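Local atomic coordinates of FprA (Mycobacterium tuberculosis, PDB entry 1LQT), a protein that uses bound FAD to pass electrons between NADP(H) and ferredoxin, and may supply electrons to cytochrome P450 systems. Residues F16-S21 with K373-T378; A99-V104 with D380-N385. All blocks are in the same frame, centred on the assembly; numbering follows the deposited sequence.

Interaction 1 (F16-S21 with K373-T378)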
loop_
_atom_site.group_PDB
_atom_site.type_symbol
_atom_site.label_atom_id
_atom_site.label_comp_id
_atom_site.label_asym_id
_atom_site.label_seq_id
_atom_site.Cartn_x
_atom_site.Cartn_y
_atom_site.Cartn_z
ATOM N N PHE A 16 4.012 9.868 -9.592
ATOM C CA PHE A 16 4.967 10.971 -9.519
ATOM C C PHE A 16 6.277 10.693 -10.207
ATOM O O PHE A 16 6.882 11.605 -10.802
ATOM C CB PHE A 16 5.175 11.441 -8.076
ATOM C CG PHE A 16 4.185 12.476 -7.685
ATOM C CD1 PHE A 16 4.344 13.782 -8.137
ATOM C CD2 PHE A 16 3.081 12.181 -6.892
ATOM C CE1 PHE A 16 3.417 14.752 -7.810
ATOM C CE2 PHE A 16 2.165 13.157 -6.598
ATOM C CZ PHE A 16 2.330 14.423 -7.058
ATOM N N PHE A 17 6.734 9.444 -10.182
ATOM C CA PHE A 17 7.921 9.096 -10.940
ATOM C C PHE A 17 7.636 9.195 -12.444
ATOM O O PHE A 17 8.460 9.703 -13.206
ATOM C CB PHE A 17 8.434 7.710 -10.560
ATOM C CG PHE A 17 9.005 7.615 -9.134
ATOM C CD1 PHE A 17 9.854 8.557 -8.612
ATOM C CD2 PHE A 17 8.702 6.523 -8.352
ATOM C CE1 PHE A 17 10.347 8.425 -7.343
ATOM C CE2 PHE A 17 9.232 6.406 -7.080
ATOM C CZ PHE A 17 10.042 7.339 -6.602
ATOM N N ALA A 18 6.456 8.768 -12.857
ATOM C CA ALA A 18 6.085 8.910 -14.266
ATOM C C ALA A 18 6.052 10.386 -14.667
ATOM O O ALA A 18 6.546 10.763 -15.717
ATOM C CB ALA A 18 4.749 8.244 -14.527
ATOM N N ALA A 19 5.437 11.209 -13.811
ATOM C CA ALA A 19 5.364 12.640 -14.096
ATOM C C ALA A 19 6.751 13.222 -14.267
ATOM O O ALA A 19 7.019 13.975 -15.215
ATOM C CB ALA A 19 4.608 13.363 -13.001
ATOM N N ALA A 20 7.642 12.883 -13.349
ATOM C CA ALA A 20 8.990 13.392 -13.432
ATOM C C ALA A 20 9.678 12.942 -14.700
ATOM O O ALA A 20 10.380 13.727 -15.346
ATOM C CB ALA A 20 9.800 12.998 -12.198
ATOM N N SER A 21 9.486 11.684 -15.073
ATOM C CA SER A 21 10.104 11.167 -16.303
ATOM C C SER A 21 9.586 11.890 -17.552
ATOM O O SER A 21 10.348 12.179 -18.464
ATOM C CB SER A 21 9.853 9.676 -16.425
ATOM O OG SER A 21 10.522 8.946 -15.434
ATOM N N LYS A 373 12.197 3.015 -11.759
ATOM C CA LYS A 373 12.618 2.466 -13.039
ATOM C C LYS A 373 11.431 1.942 -13.811
ATOM O O LYS A 373 11.361 2.064 -15.036
ATOM C CB LYS A 373 13.626 1.341 -12.836
ATOM C CG LYS A 373 14.122 0.801 -14.134
ATOM C CD LYS A 373 15.136 -0.299 -13.945
ATOM C CE LYS A 373 14.664 -1.619 -14.507
ATOM N NZ LYS A 373 14.473 -1.545 -15.990
ATOM N N ASP A 374 10.476 1.379 -13.074
ATOM C CA ASP A 374 9.237 0.905 -13.644
ATOM C C ASP A 374 8.541 2.018 -14.426
ATOM O O ASP A 374 8.160 1.847 -15.582
ATOM C CB ASP A 374 8.351 0.336 -12.526
ATOM C CG ASP A 374 7.108 -0.262 -13.046
ATOM O OD1 ASP A 374 7.173 -1.019 -14.069
ATOM O OD2 ASP A 374 6.038 -0.035 -12.460
ATOM N N ALA A 375 8.377 3.149 -13.782
ATOM C CA ALA A 375 7.723 4.271 -14.423
ATOM C C ALA A 375 8.535 4.791 -15.609
ATOM O O ALA A 375 7.973 5.138 -16.630
ATOM C CB ALA A 375 7.458 5.376 -13.410
ATOM N N GLN A 376 9.841 4.846 -15.450
ATOM C CA GLN A 376 10.703 5.345 -16.513
ATOM C C GLN A 376 10.560 4.483 -17.763
ATOM O O GLN A 376 10.477 4.991 -18.865
ATOM C CB GLN A 376 12.151 5.342 -16.052
ATOM C CG GLN A 376 13.114 5.898 -17.088
ATOM C CD GLN A 376 12.897 7.379 -17.322
ATOM O OE1 GLN A 376 13.003 8.164 -16.380
ATOM N NE2 GLN A 376 12.593 7.776 -18.558
ATOM N N ASP A 377 10.519 3.170 -17.548
ATOM C CA ASP A 377 10.361 2.235 -18.646
ATOM C C ASP A 377 9.053 2.443 -19.375
ATOM O O ASP A 377 9.023 2.488 -20.621
ATOM C CB ASP A 377 10.490 0.800 -18.138
ATOM C CG ASP A 377 11.916 0.442 -17.767
ATOM O OD1 ASP A 377 12.862 1.133 -18.190
ATOM O OD2 ASP A 377 12.167 -0.521 -17.042
ATOM N N THR A 378 7.971 2.559 -18.618
ATOM C CA THR A 378 6.684 2.827 -19.231
ATOM C C THR A 378 6.719 4.153 -20.035
ATOM O O THR A 378 6.205 4.226 -21.166
ATOM C CB THR A 378 5.565 2.904 -18.175
ATOM O OG1 THR A 378 5.277 1.616 -17.627
ATOM C CG2 THR A 378 4.306 3.327 -18.828
HETATM O O HOH W 1 12.248 10.464 -19.502
#
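The Ser21 hydroxyl, anti to its own carbonyl carbon (chi1 -67°), and the Gln376 side chain, bent at its second torsion (67°), meet between two helices. Gln376 leaves its backbone with CG anti to the backbone nitrogen, and the bend carries the side-chain amide across to the serine. Ser21 OG lies 2.8 Å from Gln376 OE1, a likely hydrogen bond; Phe17 O, one turn earlier, lies 3.1 Å from the same Ser21 OG. On the other branch of the amide, Gln376 NE2 donates to a water 2.9 Å away, and this water donates in turn to Ser21 O. One glutamine thus reaches the hydroxyl of Ser21 directly and its carbonyl through the water. Lys24 NZ also bonds to Gln376 OE1 and Asp380 OD1 to Gln376 NE2, which together fix the rotation of the amide.

Beside this polar link the helices touch through alanine. The methyl of Ala375 points at the backbone of 16-21, with CB 3.6 Å from Ala18 N and 3.8 Å from Phe17 CB; the ring of Phe17 leads away from 373-378, and the side chain packs on Asn371 and Lys372, earlier in the same helix. Consistent with the small residues at the crossing, the axes of the two segments come within 8.2 Å, at a crossing angle of -47°. Helix 13-28 is the first helix of the Rossmann-type FAD-binding domain, and Ser14, near its start, bonds to the cofactor. On another flank Phe16 stacks on Phe67 of helix 64-71, while Thr378 ties helix 370-391 to Val356 of the edge strand 354-356.

Interaction 2 (A99-V104 with D380-N385); sequences AVIYAV and DTLIKN. With FAD (flavin-adenine dinucleotide), chain H.
Leu382 reaches down from its helix onto strand 99-102 and lies at about a right angle to the side chain of Ile101. Its CG is anti to the backbone nitrogen (chi1 179°), which extends the branched end away from the helix and brings CD1 to the strand. That one methyl does most of the touching: Leu382 CD1 is 3.7 Å from Ile101 CG1, and Ala99 CB lies 3.8 Å from it. Ile101 is extended in its outer torsion (175°), and its CD1 also rests against the leucine methyl. Ala99 and Ile101, two apart on the strand, therefore offer Leu382 one apolar surface, and all three residues are buried.

Past the end of the strand the chain runs to the cofactor. Ala103 O comes within 3.3 Å of FAD C5B, and Val104 CG1 packs 3.5 Å from N7A of the FAD adenine.

Within the mixed sheet of the FAD-binding domain, strand 99-102 is hydrogen-bonded to strand 4-9 through Ala7 and Val9 and, along its other edge, to Tyr355. Ile101 also packs on Leu22 of helix 13-28, whereas Val100 and Tyr102 rest on Leu93 of helix 90-96.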
loop_
_atom_site.group_PDB
_atom_site.type_symbol
_atom_site.label_atom_id
_atom_site.label_comp_id
_atom_site.label_asym_id
_atom_site.label_seq_id
_atom_site.Cartn_x
_atom_site.Cartn_y
_atom_site.Cartn_z
ATOM N N ALA A 99 -1.982 10.665 -24.171
ATOM C CA ALA A 99 -1.806 9.367 -23.527
ATOM C C ALA A 99 -2.279 9.490 -22.095
ATOM O O ALA A 99 -2.322 10.579 -21.534
ATOM C CB ALA A 99 -0.378 8.942 -23.579
ATOM N N VAL A 100 -2.625 8.332 -21.519
ATOM C CA VAL A 100 -3.121 8.251 -20.162
ATOM C C VAL A 100 -2.330 7.151 -19.475
ATOM O O VAL A 100 -2.195 6.058 -19.994
ATOM C CB VAL A 100 -4.617 7.920 -20.120
ATOM C CG1 VAL A 100 -5.143 8.008 -18.698
ATOM C CG2 VAL A 100 -5.438 8.848 -21.060
ATOM N N ILE A 101 -1.820 7.467 -18.287
ATOM C CA ILE A 101 -1.078 6.505 -17.470
ATOM C C ILE A 101 -1.901 6.178 -16.236
ATOM O O ILE A 101 -2.228 7.066 -15.454
ATOM C CB ILE A 101 0.272 7.054 -17.046
ATOM C CG1 ILE A 101 1.124 7.491 -18.249
ATOM C CG2 ILE A 101 0.997 6.036 -16.218
ATOM C CD1 ILE A 101 2.402 8.128 -17.864
ATOM N N TYR A 102 -2.240 4.899 -16.072
ATOM C CA TYR A 102 -2.930 4.417 -14.890
ATOM C C TYR A 102 -1.905 3.994 -13.853
ATOM O O TYR A 102 -1.119 3.085 -14.076
ATOM C CB TYR A 102 -3.890 3.270 -15.267
ATOM C CG TYR A 102 -5.059 3.849 -15.999
ATOM C CD1 TYR A 102 -5.012 4.074 -17.364
ATOM C CD2 TYR A 102 -6.197 4.267 -15.327
ATOM C CE1 TYR A 102 -6.029 4.722 -18.014
ATOM C CE2 TYR A 102 -7.227 4.900 -15.974
ATOM C CZ TYR A 102 -7.134 5.145 -17.312
ATOM O OH TYR A 102 -8.157 5.827 -17.917
ATOM N N ALA A 103 -1.972 4.654 -12.695
ATOM C CA ALA A 103 -1.058 4.489 -11.584
ATOM C C ALA A 103 -1.891 4.294 -10.317
ATOM O O ALA A 103 -1.655 4.916 -9.280
ATOM C CB ALA A 103 -0.137 5.702 -11.479
ATOM N N VAL A 104 -2.878 3.400 -10.408
ATOM C CA VAL A 104 -3.927 3.309 -9.416
ATOM C C VAL A 104 -3.602 2.385 -8.251
ATOM O O VAL A 104 -4.382 2.264 -7.308
ATOM C CB VAL A 104 -5.257 2.861 -10.058
ATOM C CG1 VAL A 104 -5.819 3.934 -10.965
ATOM C CG2 VAL A 104 -5.132 1.494 -10.773
ATOM N N ASP A 380 9.238 5.751 -21.339
ATOM C CA ASP A 380 10.027 5.657 -22.548
ATOM C C ASP A 380 9.180 5.064 -23.675
ATOM O O ASP A 380 9.202 5.532 -24.810
ATOM C CB ASP A 380 11.231 4.763 -22.337
ATOM C CG ASP A 380 12.315 5.380 -21.471
ATOM O OD1 ASP A 380 12.337 6.602 -21.224
ATOM O OD2 ASP A 380 13.241 4.651 -21.030
ATOM N N THR A 381 8.456 3.992 -23.381
ATOM C CA THR A 381 7.568 3.376 -24.377
ATOM C C THR A 381 6.503 4.350 -24.879
ATOM O O THR A 381 6.259 4.472 -26.081
ATOM C CB THR A 381 6.864 2.145 -23.765
ATOM O OG1 THR A 381 7.826 1.182 -23.331
ATOM C CG2 THR A 381 5.992 1.451 -24.785
ATOM N N LEU A 382 5.847 5.025 -23.936
ATOM C CA LEU A 382 4.830 6.006 -24.240
ATOM C C LEU A 382 5.362 7.084 -25.182
ATOM O O LEU A 382 4.717 7.434 -26.185
ATOM C CB LEU A 382 4.346 6.603 -22.911
ATOM C CG LEU A 382 3.293 7.691 -22.917
ATOM C CD1 LEU A 382 2.679 7.798 -21.541
ATOM C CD2 LEU A 382 3.838 9.020 -23.328
ATOM N N ILE A 383 6.532 7.616 -24.869
ATOM C CA ILE A 383 7.090 8.719 -25.642
ATOM C C ILE A 383 7.486 8.238 -27.037
ATOM O O ILE A 383 7.259 8.933 -28.024
ATOM C CB ILE A 383 8.269 9.352 -24.908
ATOM C CG1 ILE A 383 7.716 10.111 -23.696
ATOM C CG2 ILE A 383 9.063 10.302 -25.812
ATOM C CD1 ILE A 383 8.706 10.791 -22.866
ATOM N N LYS A 384 8.064 7.045 -27.127
ATOM C CA LYS A 384 8.365 6.474 -28.443
ATOM C C LYS A 384 7.097 6.368 -29.280
ATOM O O LYS A 384 7.098 6.705 -30.472
ATOM C CB LYS A 384 9.038 5.114 -28.279
ATOM C CG LYS A 384 9.225 4.303 -29.585
ATOM C CD LYS A 384 10.055 3.035 -29.310
ATOM C CE LYS A 384 10.134 2.049 -30.502
ATOM N NZ LYS A 384 10.903 0.820 -30.100
ATOM N N ASN A 385 6.010 5.891 -28.666
ATOM C CA ASN A 385 4.762 5.719 -29.392
ATOM C C ASN A 385 4.162 7.039 -29.831
ATOM O O ASN A 385 3.659 7.148 -30.934
ATOM C CB ASN A 385 3.753 4.919 -28.550
ATOM C CG ASN A 385 4.119 3.468 -28.403
ATOM O OD1 ASN A 385 3.640 2.800 -27.446
ATOM N ND2 ASN A 385 4.912 2.950 -29.304
HETATM P PA FAD H . -0.194 3.756 -4.548
HETATM O O1A FAD H . -1.191 2.846 -3.953
HETATM O O2A FAD H . 0.850 4.375 -3.694
HETATM O O5B FAD H . -0.963 4.960 -5.267
HETATM C C5B FAD H . -2.149 4.700 -6.027
HETATM C C4B FAD H . -2.932 6.006 -6.066
HETATM O O4B FAD H . -3.952 5.853 -7.050
HETATM C C3B FAD H . -3.632 6.356 -4.747
HETATM O O3B FAD H . -3.413 7.695 -4.365
HETATM C C2B FAD H . -5.076 6.059 -5.049
HETATM O O2B FAD H . -6.022 6.752 -4.267
HETATM C C1B FAD H . -5.154 6.398 -6.542
HETATM N N9A FAD H . -6.268 5.783 -7.252
HETATM C C8A FAD H . -6.633 4.465 -7.201
HETATM N N7A FAD H . -7.681 4.209 -7.975
HETATM C C5A FAD H . -8.025 5.431 -8.521
HETATM C C6A FAD H . -9.048 5.795 -9.398
HETATM N N6A FAD H . -9.910 4.941 -9.928
HETATM N N1A FAD H . -9.109 7.106 -9.760
HETATM C C2A FAD H . -8.192 7.983 -9.268
HETATM N N3A FAD H . -7.187 7.700 -8.430
HETATM C C4A FAD H . -7.145 6.409 -8.086
HETATM N N1 FAD H . 7.562 1.218 0.777
HETATM C C2 FAD H . 8.695 1.736 1.329
HETATM O O2 FAD H . 9.647 2.047 0.638
HETATM N N3 FAD H . 8.761 1.881 2.706
HETATM C C4 FAD H . 7.725 1.616 3.553
HETATM O O4 FAD H . 7.836 1.806 4.785
HETATM C C4X FAD H . 6.546 1.134 2.972
HETATM N N5 FAD H . 5.444 0.864 3.753
HETATM C C5X FAD H . 4.310 0.354 3.176
HETATM C C6 FAD H . 3.219 0.056 3.954
HETATM C C7 FAD H . 2.079 -0.531 3.431
HETATM C C7M FAD H . 0.901 -0.823 4.319
HETATM C C8 FAD H . 2.040 -0.790 2.056
HETATM C C8M FAD H . 0.838 -1.448 1.436
HETATM C C9 FAD H . 3.130 -0.473 1.248
HETATM C C9A FAD H . 4.273 0.099 1.789
HETATM N N10 FAD H . 5.387 0.405 1.001
HETATM C C10 FAD H . 6.509 0.942 1.581
HETATM C "C1'" FAD H . 5.381 0.210 -0.479
HETATM C "C2'" FAD H . 4.847 1.446 -1.201
HETATM O "O2'" FAD H . 3.676 1.865 -0.546
HETATM C "C3'" FAD H . 4.541 1.095 -2.670
HETATM O "O3'" FAD H . 5.727 0.698 -3.352
HETATM C "C4'" FAD H . 4.015 2.250 -3.522
HETATM O "O4'" FAD H . 3.190 3.127 -2.762
HETATM C "C5'" FAD H . 3.238 1.715 -4.726
HETATM O "O5'" FAD H . 2.986 2.863 -5.546
HETATM P P FAD H . 1.804 2.973 -6.599
HETATM O O1P FAD H . 1.983 4.316 -7.195
HETATM O O2P FAD H . 1.731 1.803 -7.525
HETATM O O3P FAD H . 0.459 2.903 -5.761
#

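Overall arrangement
Both contacts are buried and both use helix 370-391, which lies against helix 13-28 in interaction 1 and, further toward its C-terminal end, against strand 99-102 in interaction 2. Their centres are 9 Å apart, and they join directly where Ala18 CB lies 4.1 Å from Ile101 CD1, so that Ile101 of the sheet packs against both helices. Chemistry follows place: 99-104 with 380-385 is wholly apolar, helix on sheet, whereas 16-21 with 373-378 combines close alanine packing with a polar, water-bridged link at the partly exposed Gln376. Helix 13-28 begins near Ser14 at the FAD, and the chain after strand 99-102 carries Ala103 and Val104 to it.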